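Local coordinates for protein CG14216 (Drosophila melanogaster, PDB 3P9Y) that probably removes phosphate from phosphoserine in the C-terminal domain repeats of RNA polymerase II, as a phosphatase with a fold like that of low-molecular-weight tyrosine phosphatases, at residues A[141-146]-A[160-165]; A[175-180]-A[191-196]; A[75-80]-A[84-89]. The protein carries 2 engineered substitutions. One frame throughout, in Å; residues are numbered along the deposited sequence.

Interaction 1: A[141-146]-A[160-165]; sequences LNVDVV and TDMINM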
loop_
_atom_site.group_PDB
_atom_site.type_symbol
_atom_site.label_atom_id
_atom_site.label_comp_id
_atom_site.label_asym_id
_atom_site.label_seq_id
_atom_site.Cartn_x
_atom_site.Cartn_y
_atom_site.Cartn_z
ATOM N N LEU A 141 -10.664 -1.892 1.010
ATOM C CA LEU A 141 -11.068 -0.535 0.671
ATOM C C LEU A 141 -10.131 0.030 -0.382
ATOM O O LEU A 141 -8.913 -0.019 -0.219
ATOM C CB LEU A 141 -11.003 0.349 1.916
ATOM C CG LEU A 141 -11.814 -0.123 3.122
ATOM C CD1 LEU A 141 -11.413 0.649 4.373
ATOM C CD2 LEU A 141 -13.307 0.024 2.845
ATOM N N ASN A 142 -10.686 0.564 -1.465
ATOM C CA ASN A 142 -9.860 1.181 -2.492
ATOM C C ASN A 142 -9.936 2.687 -2.416
ATOM O O ASN A 142 -11.020 3.264 -2.410
ATOM C CB ASN A 142 -10.273 0.744 -3.895
ATOM C CG ASN A 142 -9.340 1.292 -4.961
ATOM O OD1 ASN A 142 -8.222 0.804 -5.140
ATOM N ND2 ASN A 142 -9.790 2.321 -5.664
ATOM N N VAL A 143 -8.767 3.313 -2.361
ATOM C CA VAL A 143 -8.650 4.757 -2.389
ATOM C C VAL A 143 -7.644 5.107 -3.481
ATOM O O VAL A 143 -6.457 4.830 -3.348
ATOM C CB VAL A 143 -8.150 5.308 -1.048
ATOM C CG1 VAL A 143 -8.022 6.821 -1.117
ATOM C CG2 VAL A 143 -9.090 4.902 0.086
ATOM N N ASP A 144 -8.126 5.710 -4.564
ATOM C CA ASP A 144 -7.275 6.016 -5.709
ATOM C C ASP A 144 -6.126 6.944 -5.353
ATOM O O ASP A 144 -6.334 8.032 -4.816
ATOM C CB ASP A 144 -8.098 6.644 -6.826
ATOM C CG ASP A 144 -8.937 5.627 -7.559
ATOM O OD1 ASP A 144 -8.591 4.426 -7.509
ATOM O OD2 ASP A 144 -9.937 6.025 -8.191
ATOM N N VAL A 145 -4.915 6.497 -5.667
ATOM C CA VAL A 145 -3.714 7.302 -5.503
ATOM C C VAL A 145 -2.982 7.375 -6.840
ATOM O O VAL A 145 -2.577 6.354 -7.391
ATOM C CB VAL A 145 -2.760 6.686 -4.463
ATOM C CG1 VAL A 145 -1.553 7.593 -4.249
ATOM C CG2 VAL A 145 -3.488 6.437 -3.133
ATOM N N VAL A 146 -2.817 8.584 -7.362
ATOM C CA VAL A 146 -2.083 8.782 -8.604
ATOM C C VAL A 146 -0.626 8.384 -8.390
ATOM O O VAL A 146 -0.046 8.658 -7.337
ATOM C CB VAL A 146 -2.197 10.236 -9.084
ATOM C CG1 VAL A 146 -1.320 10.473 -10.313
ATOM C CG2 VAL A 146 -3.653 10.566 -9.383
ATOM N N THR A 160 -4.527 7.638 5.676
ATOM C CA THR A 160 -4.333 7.658 7.118
ATOM C C THR A 160 -5.539 8.286 7.814
ATOM O O THR A 160 -5.973 7.800 8.852
ATOM C CB THR A 160 -3.045 8.402 7.509
ATOM O OG1 THR A 160 -1.913 7.699 6.985
ATOM C CG2 THR A 160 -2.917 8.487 9.021
ATOM N N ASP A 161 -6.084 9.356 7.243
ATOM C CA ASP A 161 -7.310 9.945 7.777
ATOM C C ASP A 161 -8.428 8.912 7.794
ATOM O O ASP A 161 -9.207 8.842 8.746
ATOM C CB ASP A 161 -7.754 11.148 6.947
ATOM C CG ASP A 161 -6.833 12.340 7.104
ATOM O OD1 ASP A 161 -6.164 12.455 8.153
ATOM O OD2 ASP A 161 -6.786 13.169 6.175
ATOM N N MET A 162 -8.506 8.111 6.737
ATOM C CA MET A 162 -9.550 7.099 6.642
ATOM C C MET A 162 -9.380 6.034 7.724
ATOM O O MET A 162 -10.341 5.663 8.391
ATOM C CB MET A 162 -9.534 6.439 5.269
ATOM C CG MET A 162 -10.644 5.425 5.101
ATOM S SD MET A 162 -10.642 4.625 3.490
ATOM C CE MET A 162 -9.189 3.583 3.621
ATOM N N ILE A 163 -8.155 5.542 7.892
ATOM C CA ILE A 163 -7.888 4.489 8.868
ATOM C C ILE A 163 -8.100 5.023 10.282
ATOM O O ILE A 163 -8.652 4.344 11.135
ATOM C CB ILE A 163 -6.456 3.932 8.739
ATOM C CG1 ILE A 163 -6.233 3.320 7.350
ATOM C CG2 ILE A 163 -6.192 2.896 9.827
ATOM C CD1 ILE A 163 -7.013 2.037 7.095
ATOM N N ASN A 164 -7.657 6.251 10.521
ATOM C CA ASN A 164 -7.851 6.892 11.810
ATOM C C ASN A 164 -9.332 6.924 12.182
ATOM O O ASN A 164 -9.697 6.634 13.315
ATOM C CB ASN A 164 -7.276 8.308 11.784
ATOM C CG ASN A 164 -7.208 8.932 13.157
ATOM O OD1 ASN A 164 -6.599 8.376 14.079
ATOM N ND2 ASN A 164 -7.833 10.099 13.308
ATOM N N MET A 165 -10.178 7.260 11.213
ATOM C CA MET A 165 -11.618 7.331 11.424
ATOM C C MET A 165 -12.173 5.960 11.824
ATOM O O MET A 165 -12.942 5.828 12.781
ATOM C CB MET A 165 -12.306 7.828 10.144
ATOM C CG MET A 165 -13.832 7.754 10.167
ATOM S SD MET A 165 -14.587 8.161 8.567
ATOM C CE MET A 165 -13.907 6.862 7.539
#

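Interaction 2: A[175-180]-A[191-196]; sequences DIDELI and ILHSVL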
loop_
_atom_site.group_PDB
_atom_site.type_symbol
_atom_site.label_atom_id
_atom_site.label_comp_id
_atom_site.label_asym_id
_atom_site.label_seq_id
_atom_site.Cartn_x
_atom_site.Cartn_y
_atom_site.Cartn_z
ATOM N N ASP A 175 -20.379 -0.288 11.766
ATOM C CA ASP A 175 -20.209 1.154 11.573
ATOM C C ASP A 175 -19.638 1.495 10.201
ATOM O O ASP A 175 -19.819 2.602 9.706
ATOM C CB ASP A 175 -19.235 1.725 12.614
ATOM C CG ASP A 175 -19.869 1.932 13.974
ATOM O OD1 ASP A 175 -21.088 1.721 14.110
ATOM O OD2 ASP A 175 -19.138 2.313 14.909
ATOM N N ILE A 176 -18.928 0.553 9.597
ATOM C CA ILE A 176 -18.030 0.896 8.507
ATOM C C ILE A 176 -18.773 1.410 7.275
ATOM O O ILE A 176 -18.310 2.340 6.634
ATOM C CB ILE A 176 -17.107 -0.268 8.133
ATOM C CG1 ILE A 176 -15.983 0.235 7.220
ATOM C CG2 ILE A 176 -17.903 -1.386 7.482
ATOM C CD1 ILE A 176 -14.907 -0.801 6.937
ATOM N N ASP A 177 -19.920 0.827 6.949
ATOM C CA ASP A 177 -20.673 1.286 5.786
ATOM C C ASP A 177 -20.993 2.772 5.927
ATOM O O ASP A 177 -20.775 3.550 5.002
ATOM C CB ASP A 177 -21.961 0.476 5.602
ATOM C CG ASP A 177 -21.698 -0.929 5.077
ATOM O OD1 ASP A 177 -20.659 -1.140 4.422
ATOM O OD2 ASP A 177 -22.535 -1.826 5.314
ATOM N N GLU A 178 -21.503 3.169 7.087
ATOM C CA GLU A 178 -21.879 4.559 7.289
ATOM C C GLU A 178 -20.645 5.461 7.308
ATOM O O GLU A 178 -20.698 6.575 6.804
ATOM C CB GLU A 178 -22.693 4.735 8.575
ATOM C CG GLU A 178 -24.124 4.197 8.482
ATOM C CD GLU A 178 -24.990 4.615 9.666
ATOM O OE1 GLU A 178 -24.445 5.180 10.641
ATOM O OE2 GLU A 178 -26.219 4.381 9.620
ATOM N N LEU A 179 -19.543 4.979 7.882
ATOM C CA LEU A 179 -18.312 5.770 7.956
ATOM C C LEU A 179 -17.718 5.992 6.564
ATOM O O LEU A 179 -17.191 7.059 6.272
ATOM C CB LEU A 179 -17.275 5.092 8.853
ATOM C CG LEU A 179 -17.604 5.031 10.346
ATOM C CD1 LEU A 179 -16.568 4.190 11.067
ATOM C CD2 LEU A 179 -17.691 6.438 10.948
ATOM N N ILE A 180 -17.806 4.978 5.711
ATOM C CA ILE A 180 -17.307 5.093 4.349
ATOM C C ILE A 180 -18.082 6.175 3.603
ATOM O O ILE A 180 -17.493 7.007 2.926
ATOM C CB ILE A 180 -17.435 3.764 3.584
ATOM C CG1 ILE A 180 -16.381 2.768 4.077
ATOM C CG2 ILE A 180 -17.275 3.989 2.071
ATOM C CD1 ILE A 180 -16.553 1.371 3.504
ATOM N N ILE A 191 -14.823 5.490 -2.501
ATOM C CA ILE A 191 -14.147 4.356 -1.907
ATOM C C ILE A 191 -14.841 3.087 -2.378
ATOM O O ILE A 191 -16.064 2.971 -2.270
ATOM C CB ILE A 191 -14.217 4.419 -0.372
ATOM C CG1 ILE A 191 -13.518 5.682 0.143
ATOM C CG2 ILE A 191 -13.584 3.170 0.246
ATOM C CD1 ILE A 191 -13.609 5.851 1.640
ATOM N N LEU A 192 -14.076 2.144 -2.919
ATOM C CA LEU A 192 -14.629 0.837 -3.255
ATOM C C LEU A 192 -14.498 -0.037 -2.015
ATOM O O LEU A 192 -13.463 -0.019 -1.348
ATOM C CB LEU A 192 -13.880 0.200 -4.432
ATOM C CG LEU A 192 -13.646 1.093 -5.654
ATOM C CD1 LEU A 192 -12.873 0.334 -6.722
ATOM C CD2 LEU A 192 -14.967 1.615 -6.221
ATOM N N HIS A 193 -15.538 -0.799 -1.702
ATOM C CA HIS A 193 -15.540 -1.600 -0.487
ATOM C C HIS A 193 -16.068 -3.010 -0.723
ATOM O O HIS A 193 -17.111 -3.197 -1.349
ATOM C CB HIS A 193 -16.379 -0.925 0.591
ATOM C CG HIS A 193 -16.486 -1.723 1.853
ATOM N ND1 HIS A 193 -17.644 -1.793 2.598
ATOM C CD2 HIS A 193 -15.575 -2.485 2.501
ATOM C CE1 HIS A 193 -17.439 -2.561 3.652
ATOM N NE2 HIS A 193 -16.193 -2.995 3.616
ATOM N N SER A 194 -15.325 -3.994 -0.224
ATOM C CA SER A 194 -15.782 -5.376 -0.209
ATOM C C SER A 194 -15.482 -5.971 1.154
ATOM O O SER A 194 -14.470 -5.637 1.774
ATOM C CB SER A 194 -15.072 -6.196 -1.287
ATOM O OG SER A 194 -15.418 -5.745 -2.581
ATOM N N VAL A 195 -16.369 -6.841 1.623
ATOM C CA VAL A 195 -16.102 -7.624 2.821
ATOM C C VAL A 195 -15.789 -9.055 2.416
ATOM O O VAL A 195 -16.622 -9.733 1.817
ATOM C CB VAL A 195 -17.303 -7.639 3.777
ATOM C CG1 VAL A 195 -16.923 -8.323 5.077
ATOM C CG2 VAL A 195 -17.798 -6.223 4.039
ATOM N N LEU A 196 -14.584 -9.507 2.737
ATOM C CA LEU A 196 -14.187 -10.881 2.468
ATOM C C LEU A 196 -13.914 -11.588 3.786
ATOM O O LEU A 196 -14.025 -10.985 4.851
ATOM C CB LEU A 196 -12.958 -10.901 1.567
ATOM C CG LEU A 196 -13.222 -10.220 0.224
ATOM C CD1 LEU A 196 -11.931 -9.794 -0.447
ATOM C CD2 LEU A 196 -14.029 -11.139 -0.682
HETATM O O HOH W 1 -20.006 0.036 2.089
#

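Interaction 3: A[75-80]-A[84-89]; sequences KDKEFY and GLLHML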
loop_
_atom_site.group_PDB
_atom_site.type_symbol
_atom_site.label_atom_id
_atom_site.label_comp_id
_atom_site.label_asym_id
_atom_site.label_seq_id
_atom_site.Cartn_x
_atom_site.Cartn_y
_atom_site.Cartn_z
ATOM N N LYS A 75 24.148 2.002 -12.941
ATOM C CA LYS A 75 23.616 2.287 -14.270
ATOM C C LYS A 75 23.836 3.752 -14.614
ATOM O O LYS A 75 24.434 4.075 -15.638
ATOM C CB LYS A 75 22.121 1.966 -14.343
ATOM C CG LYS A 75 21.801 0.523 -14.710
ATOM C CD LYS A 75 20.299 0.324 -14.876
ATOM C CE LYS A 75 19.973 -0.989 -15.575
ATOM N NZ LYS A 75 20.484 -2.174 -14.836
ATOM N N ASP A 76 23.343 4.633 -13.751
ATOM C CA ASP A 76 23.461 6.072 -13.953
ATOM C C ASP A 76 22.990 6.790 -12.695
ATOM O O ASP A 76 21.833 7.202 -12.597
ATOM C CB ASP A 76 22.633 6.514 -15.160
ATOM C CG ASP A 76 22.813 7.985 -15.484
ATOM O OD1 ASP A 76 23.336 8.727 -14.627
ATOM O OD2 ASP A 76 22.433 8.401 -16.600
ATOM N N LYS A 77 23.900 6.930 -11.735
ATOM C CA LYS A 77 23.588 7.500 -10.431
ATOM C C LYS A 77 22.864 8.838 -10.539
ATOM O O LYS A 77 21.871 9.073 -9.849
ATOM C CB LYS A 77 24.875 7.675 -9.623
ATOM C CG LYS A 77 24.652 8.049 -8.169
ATOM C CD LYS A 77 25.968 8.118 -7.407
ATOM C CE LYS A 77 26.778 9.347 -7.794
ATOM N NZ LYS A 77 26.115 10.611 -7.365
ATOM N N GLU A 78 23.356 9.714 -11.408
ATOM C CA GLU A 78 22.818 11.065 -11.507
ATOM C C GLU A 78 21.380 11.074 -12.019
ATOM O O GLU A 78 20.552 11.847 -11.540
ATOM C CB GLU A 78 23.692 11.925 -12.418
ATOM C CG GLU A 78 23.432 13.413 -12.268
ATOM C CD GLU A 78 23.163 14.100 -13.593
ATOM O OE1 GLU A 78 22.316 15.018 -13.621
ATOM O OE2 GLU A 78 23.793 13.721 -14.604
ATOM N N PHE A 79 21.089 10.217 -12.993
ATOM C CA PHE A 79 19.760 10.157 -13.590
ATOM C C PHE A 79 18.736 9.661 -12.576
ATOM O O PHE A 79 17.641 10.207 -12.464
ATOM C CB PHE A 79 19.760 9.236 -14.811
ATOM C CG PHE A 79 18.410 9.085 -15.457
ATOM C CD1 PHE A 79 17.919 10.064 -16.307
ATOM C CD2 PHE A 79 17.634 7.961 -15.222
ATOM C CE1 PHE A 79 16.681 9.928 -16.906
ATOM C CE2 PHE A 79 16.393 7.819 -15.818
ATOM C CZ PHE A 79 15.916 8.806 -16.661
ATOM N N TYR A 80 19.102 8.628 -11.831
ATOM C CA TYR A 80 18.179 8.035 -10.876
ATOM C C TYR A 80 18.138 8.813 -9.565
ATOM O O TYR A 80 17.349 8.498 -8.676
ATOM C CB TYR A 80 18.522 6.564 -10.650
ATOM C CG TYR A 80 18.226 5.729 -11.873
ATOM C CD1 TYR A 80 16.916 5.518 -12.285
ATOM C CD2 TYR A 80 19.249 5.176 -12.630
ATOM C CE1 TYR A 80 16.630 4.768 -13.407
ATOM C CE2 TYR A 80 18.973 4.421 -13.756
ATOM C CZ TYR A 80 17.662 4.222 -14.139
ATOM O OH TYR A 80 17.378 3.473 -15.256
ATOM N N GLY A 84 14.312 10.768 -8.735
ATOM C CA GLY A 84 13.813 10.456 -7.406
ATOM C C GLY A 84 13.843 9.000 -6.967
ATOM O O GLY A 84 13.492 8.698 -5.827
ATOM N N LEU A 85 14.266 8.097 -7.848
ATOM C CA LEU A 85 14.195 6.666 -7.553
ATOM C C LEU A 85 15.140 6.228 -6.437
ATOM O O LEU A 85 14.794 5.363 -5.641
ATOM C CB LEU A 85 14.463 5.837 -8.810
ATOM C CG LEU A 85 13.503 6.050 -9.985
ATOM C CD1 LEU A 85 13.619 4.901 -10.977
ATOM C CD2 LEU A 85 12.068 6.186 -9.505
ATOM N N LEU A 86 16.332 6.808 -6.372
ATOM C CA LEU A 86 17.289 6.419 -5.340
ATOM C C LEU A 86 16.787 6.815 -3.951
ATOM O O LEU A 86 16.941 6.059 -2.995
ATOM C CB LEU A 86 18.671 7.014 -5.616
ATOM C CG LEU A 86 19.394 6.429 -6.838
ATOM C CD1 LEU A 86 20.806 6.979 -6.954
ATOM C CD2 LEU A 86 19.425 4.906 -6.774
ATOM N N HIS A 87 16.169 7.985 -3.841
ATOM C CA HIS A 87 15.605 8.402 -2.563
ATOM C C HIS A 87 14.434 7.502 -2.187
ATOM O O HIS A 87 14.303 7.098 -1.035
ATOM C CB HIS A 87 15.144 9.857 -2.593
ATOM C CG HIS A 87 14.377 10.261 -1.371
ATOM N ND1 HIS A 87 14.936 10.261 -0.112
ATOM C CD2 HIS A 87 13.092 10.657 -1.212
ATOM C CE1 HIS A 87 14.032 10.650 0.770
ATOM N NE2 HIS A 87 12.905 10.898 0.127
ATOM N N MET A 88 13.587 7.186 -3.161
ATOM C CA MET A 88 12.463 6.291 -2.921
ATOM C C MET A 88 12.960 4.950 -2.395
ATOM O O MET A 88 12.431 4.423 -1.421
ATOM C CB MET A 88 11.654 6.080 -4.204
ATOM C CG MET A 88 10.512 5.081 -4.059
ATOM S SD MET A 88 9.566 4.878 -5.589
ATOM C CE MET A 88 8.875 6.521 -5.769
ATOM N N LEU A 89 13.983 4.406 -3.046
ATOM C CA LEU A 89 14.517 3.104 -2.682
ATOM C C LEU A 89 15.180 3.157 -1.309
ATOM O O LEU A 89 15.143 2.190 -0.555
ATOM C CB LEU A 89 15.513 2.626 -3.742
ATOM C CG LEU A 89 14.865 2.186 -5.060
ATOM C CD1 LEU A 89 15.835 2.316 -6.226
ATOM C CD2 LEU A 89 14.325 0.760 -4.948
HETATM O O HOH W 2 16.607 10.184 -5.884
#

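Interaction 1: A[141-146]-A[160-165]
Met162 reaches from helix 149-167 onto Leu141 of strand 137-142 and Val143 just after it in the chain, packing a helix on the central sheet of an α/β fold like that of the low-molecular-weight tyrosine phosphatases. The chain leaves the parallel strand 137-142, enters the helix, and lays it back over the sheet. Along 160-165, Asp161 forms a salt bridge with Arg187 of the following helix. Met162 then carries the contact. Its CG is anti to the backbone N (chi1 -177°), and the extended chain carries SD to Val143; the bend at chi3 (71°) swings CE in beside both Leu141 CD1 and Val143 CG2. Methionine suits a place where an unbranched, flexible chain must span a backbone separation of 9.4 Å between the CA atoms of Val143 and Met162. Ile163 turns to Ile111 and Val113 of the adjoining strand, while Met165 packs on Leu179 and Phe183 of helix 172-187. The union is wholly apolar. Val143 and Met162 meet tip to tip, Val143 CG2 lying 3.8 Å from both SD and CE of Met162. Leu141 and Met162 instead pass at a slant, and the Met162 CE methyl rests 3.8 Å from Leu141 CD1.

Interaction 2: A[175-180]-A[191-196]
The imidazole of His193 is met by two isoleucines and an aspartate of helix 172-187, each in its own way. Ile180 approaches at about a right angle and sets its CD1 over one ring face, 3.7 Å from the centroid and 27° off the normal, a CH-pi contact displaced toward the ND1 and CG side. Ile176 comes obliquely, its CG2 4.0 Å from CE1 of His193. Asp177 stands at the ring edge: its OD1 is near the imidazole plane, although the carboxylate itself is turned 66° from that plane. A water closes this edge, donating to Asp177 OD1 at 2.7 Å and hydrogen-bonded to His193 ND1 at 3.0 Å.

Beside the ring, Ile180 crosses Ile191 obliquely, with CG2 3.9 Å from Ile191 CB. The two branches of Ile180 thus divide the work. CG2, anti to the backbone N, goes to Ile191, and CG1, beside that N (chi1 -74°), leads CD1 to the imidazole. Beta-branched residues suit such a layer, where one side chain must fill two directions. The helix runs nearly antiparallel to the edge strand 192-197, the short axes 10.7 Å apart, packing on the sheet as in an α/β sandwich.

Histidine offers this place both a flat face for a methyl group and two polar edges. NE2 is hydrogen-bonded to ND1 of His139 on the neighbouring strand, so both ring nitrogens have polar partners. The Asp177 carboxylate is linked to the ring through the water, and its charge may at most tend to stabilise positive charge there.

Interaction 3: A[75-80]-A[84-89]
Tyr80 O, near the C-terminal end of helix 65-82, receives the backbone N-H of Leu86 from the first turn of helix 85-95. The N-to-O distance is 3.0 Å and the bond is fairly straight, 163° at the hydrogen, with the donor tilted 24° from the carbonyl plane. A water adds a weak bond to the same oxygen and accepts from His87 N at 3.0 Å, so Tyr80 O is linked to two consecutive amides of the new helix, one directly and one through solvent.

Leucines close the corner around this polar centre. Leu86 lies against the carbonyl itself: its CG is 3.4 Å from Tyr80 O and 3.9 Å from Tyr80 CB, and its CD1 crosses toward Lys77, 3.7 Å from Lys77 O, where the aliphatic start of the lysine chain also passes. With an alanine here, Tyr80 CB and the Lys77 carbonyl would probably lose their apolar cover, leaving a gap at the corner. Leu85 comes to the edge of the Tyr80 ring, with CD1 3.6 Å from Tyr80 CD1. Its CG stands beside the backbone N, from where the branched end reaches that ring edge. The aromatic residue suits the spot because its ring gives Leu85 an apolar edge while its hydroxyl bonds to Asn57. Phe79 CD2 covers the centre of one face of the same ring, 3.7 Å above its plane.

Gly84 fits the junction because its positive phi would press a side chain against the preceding carbonyl oxygen. It occupies the N-cap position of helix 85-95, and the short axes run at 96° to each other, 9.7 Å apart at closest: an alpha-alpha corner, two consecutive helices joined by a short link and set nearly at right angles, here with Leu85 and Met88 packing on the bound peptide.

In the fold
Interactions 1 and 2 form one continuous core, their centres about 11 Å apart. Strands 137-142 and 192-197 are antiparallel neighbours in the central sheet, joined by a probable hydrogen bond from Asn142 N to Leu192 O of 2.8 Å, and the successive helices 149-167 and 172-187 both pack on that sheet. Leu141 ties the two contacts together, its CD2 lying 3.6 Å from Ile180 CD1. Interaction 3 stands apart: its centre is about 28 Å from that of interaction 1 and about 38 Å from that of interaction 2, on the opposite side of the chain's centre from the latter. Of the three, it is the helical corner of 75-80 and 84-89 that packs on the bound peptide.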